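Local coordinates for killer cell lectin-like receptor 3 (Mus musculus, PDB 3C8J), which serves as a homodimeric, disulfide-linked receptor on natural killer cells that recognises class I MHC molecules, at residues A106-Y111 with Y190-G195; P114-E119 with K125-H130. The protein carries 4 engineered substitutions. One frame throughout, in Å; residues are numbered along the deposited sequence.

Contact 1: residues A106-Y111 with Y190-G195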
ATOM      1  N   ALA A 106      -1.365 -11.265 -21.088  1.00 61.35           N
ATOM      2  CA  ALA A 106      -2.703 -11.825 -21.247  1.00 61.40           C
ATOM      3  C   ALA A 106      -3.445 -11.883 -19.908  1.00 61.79           C
ATOM      4  O   ALA A 106      -4.533 -11.318 -19.791  1.00 61.76           O
ATOM      5  CB  ALA A 106      -2.638 -13.191 -21.890  1.00 60.83           C
ATOM      6  N   ASN A 107      -2.844 -12.535 -18.906  1.00 61.93           N
ATOM      7  CA  ASN A 107      -3.494 -12.720 -17.611  1.00 62.49           C
ATOM      8  C   ASN A 107      -3.883 -11.411 -16.992  1.00 62.29           C
ATOM      9  O   ASN A 107      -4.992 -11.264 -16.493  1.00 62.62           O
ATOM     10  CB  ASN A 107      -2.599 -13.469 -16.625  1.00 63.09           C
ATOM     11  CG  ASN A 107      -2.561 -14.967 -16.877  1.00 64.78           C
ATOM     12  OD1 ASN A 107      -2.873 -15.451 -17.975  1.00 65.23           O
ATOM     13  ND2 ASN A 107      -2.159 -15.715 -15.852  1.00 66.50           N
ATOM     14  N   CYS A 108      -2.952 -10.461 -17.021  1.00 62.29           N
ATOM     15  CA  CYS A 108      -3.168  -9.140 -16.454  1.00 61.72           C
ATOM     16  C   CYS A 108      -4.383  -8.462 -17.101  1.00 61.50           C
ATOM     17  O   CYS A 108      -5.199  -7.875 -16.390  1.00 61.82           O
ATOM     18  CB  CYS A 108      -1.916  -8.276 -16.607  1.00 61.79           C
ATOM     19  SG  CYS A 108      -0.505  -8.597 -15.479  1.00 61.95           S
ATOM     20  N   GLN A 109      -4.504  -8.545 -18.429  1.00 60.82           N
ATOM     21  CA  GLN A 109      -5.666  -7.980 -19.135  1.00 60.63           C
ATOM     22  C   GLN A 109      -6.956  -8.573 -18.600  1.00 59.84           C
ATOM     23  O   GLN A 109      -7.910  -7.845 -18.348  1.00 60.07           O
ATOM     24  CB  GLN A 109      -5.611  -8.210 -20.661  1.00 61.07           C
ATOM     25  CG  GLN A 109      -5.246  -6.976 -21.495  1.00 63.13           C
ATOM     26  CD  GLN A 109      -6.071  -5.728 -21.140  1.00 64.76           C
ATOM     27  OE1 GLN A 109      -5.580  -4.825 -20.450  1.00 65.47           O
ATOM     28  NE2 GLN A 109      -7.324  -5.682 -21.597  1.00 63.17           N
ATOM     29  N   HIS A 110      -6.967  -9.891 -18.426  1.00 58.66           N
ATOM     30  CA  HIS A 110      -8.128 -10.607 -17.944  1.00 57.54           C
ATOM     31  C   HIS A 110      -8.673 -10.079 -16.609  1.00 57.16           C
ATOM     32  O   HIS A 110      -9.847 -10.236 -16.321  1.00 57.27           O
ATOM     33  CB  HIS A 110      -7.811 -12.089 -17.840  1.00 57.39           C
ATOM     34  CG  HIS A 110      -8.982 -12.922 -17.426  1.00 57.52           C
ATOM     35  ND1 HIS A 110      -9.123 -13.422 -16.149  1.00 57.84           N
ATOM     36  CD2 HIS A 110     -10.080 -13.317 -18.110  1.00 57.23           C
ATOM     37  CE1 HIS A 110     -10.246 -14.112 -16.070  1.00 57.87           C
ATOM     38  NE2 HIS A 110     -10.846 -14.062 -17.246  1.00 57.64           N
ATOM     39  N   TYR A 111      -7.833  -9.452 -15.799  1.00 56.68           N
ATOM     40  CA  TYR A 111      -8.326  -8.819 -14.573  1.00 56.54           C
ATOM     41  C   TYR A 111      -8.486  -7.314 -14.731  1.00 56.61           C
ATOM     42  O   TYR A 111      -8.753  -6.616 -13.759  1.00 56.54           O
ATOM     43  CB  TYR A 111      -7.406  -9.123 -13.388  1.00 56.55           C
ATOM     44  CG  TYR A 111      -7.290 -10.587 -13.142  1.00 56.09           C
ATOM     45  CD1 TYR A 111      -6.094 -11.248 -13.369  1.00 55.82           C
ATOM     46  CD2 TYR A 111      -8.391 -11.325 -12.724  1.00 54.84           C
ATOM     47  CE1 TYR A 111      -5.981 -12.620 -13.166  1.00 56.19           C
ATOM     48  CE2 TYR A 111      -8.297 -12.686 -12.521  1.00 56.44           C
ATOM     49  CZ  TYR A 111      -7.083 -13.330 -12.749  1.00 57.36           C
ATOM     50  OH  TYR A 111      -6.970 -14.687 -12.546  1.00 58.66           O
ATOM     51  N   TYR A 190       8.098 -17.280 -16.334  1.00 57.18           N
ATOM     52  CA  TYR A 190       8.346 -16.575 -15.090  1.00 57.23           C
ATOM     53  C   TYR A 190       7.038 -16.166 -14.422  1.00 57.45           C
ATOM     54  O   TYR A 190       5.948 -16.276 -14.996  1.00 57.45           O
ATOM     55  CB  TYR A 190       9.183 -15.315 -15.332  1.00 57.05           C
ATOM     56  CG  TYR A 190      10.642 -15.546 -15.605  1.00 56.89           C
ATOM     57  CD1 TYR A 190      11.351 -14.654 -16.413  1.00 56.87           C
ATOM     58  CD2 TYR A 190      11.322 -16.656 -15.078  1.00 56.66           C
ATOM     59  CE1 TYR A 190      12.702 -14.843 -16.688  1.00 57.24           C
ATOM     60  CE2 TYR A 190      12.689 -16.864 -15.343  1.00 56.17           C
ATOM     61  CZ  TYR A 190      13.374 -15.941 -16.152  1.00 57.71           C
ATOM     62  OH  TYR A 190      14.718 -16.110 -16.464  1.00 58.10           O
ATOM     63  N   TYR A 191       7.157 -15.663 -13.207  1.00 57.79           N
ATOM     64  CA  TYR A 191       6.031 -15.027 -12.546  1.00 58.45           C
ATOM     65  C   TYR A 191       5.689 -13.727 -13.284  1.00 58.74           C
ATOM     66  O   TYR A 191       6.274 -13.407 -14.320  1.00 58.63           O
ATOM     67  CB  TYR A 191       6.394 -14.715 -11.114  1.00 58.24           C
ATOM     68  CG  TYR A 191       6.714 -15.906 -10.268  1.00 59.00           C
ATOM     69  CD1 TYR A 191       7.681 -15.819  -9.269  1.00 59.71           C
ATOM     70  CD2 TYR A 191       6.035 -17.117 -10.432  1.00 59.55           C
ATOM     71  CE1 TYR A 191       7.969 -16.905  -8.450  1.00 60.62           C
ATOM     72  CE2 TYR A 191       6.321 -18.218  -9.623  1.00 59.97           C
ATOM     73  CZ  TYR A 191       7.288 -18.104  -8.630  1.00 60.31           C
ATOM     74  OH  TYR A 191       7.587 -19.181  -7.816  1.00 59.94           O
ATOM     75  N   CYS A 192       4.759 -12.968 -12.729  1.00 59.10           N
ATOM     76  CA  CYS A 192       4.157 -11.882 -13.447  1.00 58.91           C
ATOM     77  C   CYS A 192       3.569 -10.865 -12.474  1.00 58.89           C
ATOM     78  O   CYS A 192       2.915 -11.250 -11.497  1.00 58.71           O
ATOM     79  CB  CYS A 192       3.072 -12.485 -14.324  1.00 59.07           C
ATOM     80  SG  CYS A 192       2.028 -11.358 -15.147  1.00 60.66           S
ATOM     81  N   ILE A 193       3.819  -9.580 -12.737  1.00 58.79           N
ATOM     82  CA  ILE A 193       3.268  -8.488 -11.926  1.00 58.96           C
ATOM     83  C   ILE A 193       2.347  -7.571 -12.718  1.00 59.21           C
ATOM     84  O   ILE A 193       2.754  -7.005 -13.733  1.00 58.80           O
ATOM     85  CB  ILE A 193       4.356  -7.584 -11.292  1.00 58.94           C
ATOM     86  CG1 ILE A 193       5.464  -8.425 -10.648  1.00 59.52           C
ATOM     87  CG2 ILE A 193       3.710  -6.654 -10.257  1.00 57.83           C
ATOM     88  CD1 ILE A 193       6.534  -7.620  -9.931  1.00 58.63           C
ATOM     89  N   CYS A 194       1.117  -7.410 -12.236  1.00 59.17           N
ATOM     90  CA  CYS A 194       0.178  -6.480 -12.847  1.00 59.12           C
ATOM     91  C   CYS A 194       0.107  -5.251 -11.968  1.00 58.92           C
ATOM     92  O   CYS A 194       0.196  -5.367 -10.757  1.00 59.75           O
ATOM     93  CB  CYS A 194      -1.213  -7.101 -12.959  1.00 59.36           C
ATOM     94  SG  CYS A 194      -1.307  -8.771 -13.642  1.00 59.15           S
ATOM     95  N   GLY A 195      -0.062  -4.074 -12.554  1.00 58.53           N
ATOM     96  CA  GLY A 195      -0.134  -2.867 -11.754  1.00 58.72           C
ATOM     97  C   GLY A 195      -1.124  -1.848 -12.275  1.00 58.71           C
ATOM     98  O   GLY A 195      -1.398  -1.823 -13.453  1.00 58.20           O
TER
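Cys-108, on helix 101-110, and Cys-194, on strand 190-197, are joined by one of the disulfides that tie the first helix of the C-type lectin-like domain to its C-terminal strand. The SG atoms of Cys-108 and Cys-194 lie 2.0 Å apart, and the torsion about the S–S bond is -93°, close to the perpendicular setting of a relaxed disulfide. Both cysteines use the same first rotamer: each SG stands anti to its own carbonyl carbon and beside its backbone N. Both CB atoms also point toward the opposite segment, and the two CB–SG arms cross nearly perpendicular to each other about the S–S bond, with Cys-108 CB 3.9 Å from Cys-194 CB. The bridge brings the CA atoms of Cys-108 and Cys-194 to 5.6 Å, although the short axes of helix and strand come no nearer than 8.6 Å and their N-to-C directions are 37° apart.

No hydrogen bond crosses between the segments; the link is covalent, supplemented by sulfur packing. Cys-192 also points its CB at the helix but holds SG anti to the backbone N (chi1 172°), and forms a second disulfide with Cys-104 on the same helix. The strand is thus fastened twice to one helix, through residues two apart on the strand and four apart on the helix. Within the sheet, the side chain of Cys-194 also touches Tyr-93 and Ile-95 of the adjacent antiparallel strand 90-96. Between the two bridges the sulfurs remain in van der Waals contact, Cys-108 SG lying 3.8 Å from Cys-192 SG.

Contact 2: residues P114-E119 with K125-H130; sequences PILKIE and KFLQRH
Leu-127, on the inward side of helix 121-130, meets Leu-116 and Ile-118 of the extended loop 114-119 through a single methyl, CD1. Leu-127 contributes more buried surface than either partner, 54 Å² against 23 Å² for Leu-116 and 17 Å² for Ile-118. Both loop residues approach it tip to tip: Leu-116 CD2 lies 3.4 Å from Leu-127 CD1, and Ile-118 CD1 lies 3.9 Å from that same methyl.

The torsions account for this convergence. In Leu-116, CG is anti to the backbone N (chi1 -176°) and CD2 roughly anti to CA, which makes CD2 the methyl that reaches the helix. Ile-118 instead sends CG1 anti to the carbonyl carbon (chi1 -59°), and an extended chi2 of -176° then places CD1 at the far end of the branch. The nearest CA pair, Ile-118 and Leu-127, is still 9.3 Å apart, so the side chains alone bridge the gap and no hydrogen bond spans it.

The three residues are buried, and the apolar layer continues beyond them: Tyr-92 of strand 90-96 touches both Leu-116 and Leu-127, Phe-94 touches Leu-127, and Leu-124 of the helix touches Ile-118. Aliphatic packing of this kind, between the second helix, the loop leading into it and the sheet, belongs to the hydrophobic core of the C-type lectin-like fold.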
ATOM      1  N   PRO A 114      -3.378  -3.970 -16.076  1.00 58.75           N
ATOM      2  CA  PRO A 114      -2.390  -4.381 -17.082  1.00 58.68           C
ATOM      3  C   PRO A 114      -0.994  -4.699 -16.516  1.00 58.65           C
ATOM      4  O   PRO A 114      -0.673  -4.321 -15.399  1.00 58.31           O
ATOM      5  CB  PRO A 114      -2.354  -3.183 -18.049  1.00 58.63           C
ATOM      6  CG  PRO A 114      -3.568  -2.292 -17.647  1.00 58.64           C
ATOM      7  CD  PRO A 114      -3.715  -2.536 -16.175  1.00 58.54           C
ATOM      8  N   ILE A 115      -0.184  -5.401 -17.307  1.00 58.57           N
ATOM      9  CA  ILE A 115       1.170  -5.787 -16.901  1.00 57.93           C
ATOM     10  C   ILE A 115       1.950  -4.562 -16.423  1.00 57.99           C
ATOM     11  O   ILE A 115       1.796  -3.470 -16.962  1.00 58.45           O
ATOM     12  CB  ILE A 115       1.876  -6.623 -18.023  1.00 57.80           C
ATOM     13  CG1 ILE A 115       3.235  -7.177 -17.585  1.00 57.67           C
ATOM     14  CG2 ILE A 115       1.958  -5.857 -19.361  1.00 57.93           C
ATOM     15  CD1 ILE A 115       3.921  -8.041 -18.674  1.00 57.57           C
ATOM     16  N   LEU A 116       2.777  -4.741 -15.400  1.00 57.97           N
ATOM     17  CA  LEU A 116       3.357  -3.615 -14.667  1.00 57.35           C
ATOM     18  C   LEU A 116       4.161  -2.606 -15.463  1.00 57.33           C
ATOM     19  O   LEU A 116       5.058  -2.952 -16.230  1.00 57.31           O
ATOM     20  CB  LEU A 116       4.192  -4.103 -13.493  1.00 56.98           C
ATOM     21  CG  LEU A 116       4.770  -3.018 -12.584  1.00 56.72           C
ATOM     22  CD1 LEU A 116       3.693  -2.267 -11.831  1.00 56.03           C
ATOM     23  CD2 LEU A 116       5.782  -3.604 -11.650  1.00 54.12           C
ATOM     24  N   LYS A 117       3.814  -1.341 -15.246  1.00 57.58           N
ATOM     25  CA  LYS A 117       4.666  -0.222 -15.594  1.00 57.84           C
ATOM     26  C   LYS A 117       5.272   0.347 -14.311  1.00 58.20           C
ATOM     27  O   LYS A 117       4.568   0.592 -13.338  1.00 58.38           O
ATOM     28  CB  LYS A 117       3.861   0.826 -16.371  1.00 57.72           C
ATOM     29  CG  LYS A 117       4.401   2.244 -16.300  1.00 57.69           C
ATOM     30  CD  LYS A 117       4.598   2.839 -17.691  1.00 56.33           C
ATOM     31  CE  LYS A 117       4.628   4.332 -17.602  1.00 56.51           C
ATOM     32  NZ  LYS A 117       5.228   4.912 -18.812  1.00 58.59           N
ATOM     33  N   ILE A 118       6.589   0.524 -14.302  1.00 59.09           N
ATOM     34  CA  ILE A 118       7.285   1.074 -13.135  1.00 59.65           C
ATOM     35  C   ILE A 118       7.634   2.524 -13.428  1.00 59.77           C
ATOM     36  O   ILE A 118       8.227   2.803 -14.457  1.00 59.19           O
ATOM     37  CB  ILE A 118       8.559   0.274 -12.762  1.00 59.35           C
ATOM     38  CG1 ILE A 118       8.199  -1.189 -12.460  1.00 60.06           C
ATOM     39  CG2 ILE A 118       9.205   0.882 -11.542  1.00 60.18           C
ATOM     40  CD1 ILE A 118       9.365  -2.077 -11.985  1.00 59.67           C
ATOM     41  N   GLU A 119       7.244   3.428 -12.528  1.00 60.23           N
ATOM     42  CA  GLU A 119       7.400   4.868 -12.748  1.00 61.17           C
ATOM     43  C   GLU A 119       8.771   5.397 -12.374  1.00 61.51           C
ATOM     44  O   GLU A 119       9.366   6.172 -13.122  1.00 61.47           O
ATOM     45  CB  GLU A 119       6.321   5.680 -12.024  1.00 60.71           C
ATOM     46  CG  GLU A 119       4.899   5.376 -12.461  1.00 62.93           C
ATOM     47  CD  GLU A 119       4.595   5.757 -13.912  1.00 67.50           C
ATOM     48  OE1 GLU A 119       5.492   6.299 -14.627  1.00 68.82           O
ATOM     49  OE2 GLU A 119       3.438   5.511 -14.342  1.00 68.58           O
ATOM     50  N   LYS A 125      12.426  -0.269  -6.256  1.00 54.80           N
ATOM     51  CA  LYS A 125      12.971  -0.757  -4.996  1.00 54.94           C
ATOM     52  C   LYS A 125      11.883  -1.253  -4.064  1.00 55.07           C
ATOM     53  O   LYS A 125      12.062  -2.288  -3.419  1.00 56.26           O
ATOM     54  CB  LYS A 125      13.817   0.309  -4.312  1.00 54.70           C
ATOM     55  CG  LYS A 125      15.068   0.641  -5.114  1.00 55.36           C
ATOM     56  CD  LYS A 125      16.165   1.247  -4.268  1.00 57.22           C
ATOM     57  CE  LYS A 125      17.178   1.940  -5.149  1.00 58.39           C
ATOM     58  NZ  LYS A 125      17.957   2.924  -4.366  1.00 60.99           N
ATOM     59  N   PHE A 126      10.737  -0.583  -4.013  1.00 53.93           N
ATOM     60  CA  PHE A 126       9.685  -1.131  -3.190  1.00 52.94           C
ATOM     61  C   PHE A 126       9.325  -2.543  -3.656  1.00 52.37           C
ATOM     62  O   PHE A 126       9.167  -3.451  -2.849  1.00 52.76           O
ATOM     63  CB  PHE A 126       8.432  -0.275  -3.198  1.00 52.89           C
ATOM     64  CG  PHE A 126       7.209  -1.044  -2.802  1.00 52.97           C
ATOM     65  CD1 PHE A 126       6.978  -1.361  -1.479  1.00 52.23           C
ATOM     66  CD2 PHE A 126       6.314  -1.489  -3.758  1.00 53.32           C
ATOM     67  CE1 PHE A 126       5.869  -2.100  -1.102  1.00 53.89           C
ATOM     68  CE2 PHE A 126       5.186  -2.228  -3.381  1.00 54.19           C
ATOM     69  CZ  PHE A 126       4.973  -2.542  -2.060  1.00 52.93           C
ATOM     70  N   LEU A 127       9.174  -2.725  -4.955  1.00 52.02           N
ATOM     71  CA  LEU A 127       8.804  -4.037  -5.490  1.00 51.57           C
ATOM     72  C   LEU A 127       9.830  -5.110  -5.151  1.00 51.45           C
ATOM     73  O   LEU A 127       9.457  -6.197  -4.689  1.00 51.77           O
ATOM     74  CB  LEU A 127       8.593  -3.958  -6.979  1.00 51.25           C
ATOM     75  CG  LEU A 127       7.332  -3.176  -7.332  1.00 51.42           C
ATOM     76  CD1 LEU A 127       7.341  -2.818  -8.790  1.00 48.42           C
ATOM     77  CD2 LEU A 127       6.063  -3.976  -6.948  1.00 52.38           C
ATOM     78  N   GLN A 128      11.112  -4.781  -5.294  1.00 50.61           N
ATOM     79  CA  GLN A 128      12.162  -5.754  -5.039  1.00 50.18           C
ATOM     80  C   GLN A 128      12.278  -6.140  -3.561  1.00 50.69           C
ATOM     81  O   GLN A 128      12.522  -7.314  -3.222  1.00 50.92           O
ATOM     82  CB  GLN A 128      13.482  -5.259  -5.579  1.00 49.90           C
ATOM     83  CG  GLN A 128      13.451  -5.010  -7.055  1.00 48.48           C
ATOM     84  CD  GLN A 128      14.718  -4.373  -7.570  1.00 47.72           C
ATOM     85  OE1 GLN A 128      15.217  -3.391  -7.025  1.00 47.98           O
ATOM     86  NE2 GLN A 128      15.248  -4.931  -8.637  1.00 50.62           N
ATOM     87  N   ARG A 129      12.094  -5.164  -2.673  1.00 50.30           N
ATOM     88  CA  ARG A 129      12.000  -5.472  -1.260  1.00 49.34           C
ATOM     89  C   ARG A 129      10.779  -6.358  -0.995  1.00 49.21           C
ATOM     90  O   ARG A 129      10.797  -7.178  -0.105  1.00 48.36           O
ATOM     91  CB  ARG A 129      11.901  -4.191  -0.436  1.00 49.26           C
ATOM     92  CG  ARG A 129      13.191  -3.406  -0.305  1.00 48.93           C
ATOM     93  CD  ARG A 129      13.001  -2.172   0.616  1.00 49.57           C
ATOM     94  NE  ARG A 129      12.823  -0.891  -0.108  1.00 50.46           N
ATOM     95  CZ  ARG A 129      11.690  -0.188  -0.089  1.00 50.66           C
ATOM     96  NH1 ARG A 129      10.647  -0.622   0.602  1.00 51.56           N
ATOM     97  NH2 ARG A 129      11.587   0.951  -0.742  1.00 50.52           N
ATOM     98  N   HIS A 130       9.707  -6.178  -1.770  1.00 49.88           N
ATOM     99  CA  HIS A 130       8.430  -6.817  -1.462  1.00 50.18           C
ATOM    100  C   HIS A 130       8.378  -8.276  -1.927  1.00 50.61           C
ATOM    101  O   HIS A 130       8.014  -9.202  -1.204  1.00 49.60           O
ATOM    102  CB  HIS A 130       7.310  -6.064  -2.153  1.00 50.23           C
ATOM    103  CG  HIS A 130       6.000  -6.760  -2.047  1.00 50.36           C
ATOM    104  ND1 HIS A 130       5.273  -6.785  -0.876  1.00 50.68           N
ATOM    105  CD2 HIS A 130       5.326  -7.529  -2.933  1.00 48.59           C
ATOM    106  CE1 HIS A 130       4.182  -7.508  -1.056  1.00 52.72           C
ATOM    107  NE2 HIS A 130       4.200  -7.982  -2.295  1.00 54.34           N
TER

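How the contacts relate
The centres of contact 1 and contact 2 are about 13 Å apart, within one C-type lectin domain. Both segments of contact 2 fall in the part of the chain between the two halves of contact 1: helix 101-110 comes first, then loop 114-119 and helix 121-130, while strand 190-197 returns near the end. The contacts also touch. Leu-116 N lies 2.8 Å from Ile-193 O and Gly-195 N lies 2.9 Å from Pro-114 O, both probable hydrogen bonds that align the loop with the strand, and Cys-108 CB packs against the backbone at Ile-115. Strand 190-197 is therefore disulfide-bonded to the first helix and connected through the loop to the second, uniting both helices with the sheet.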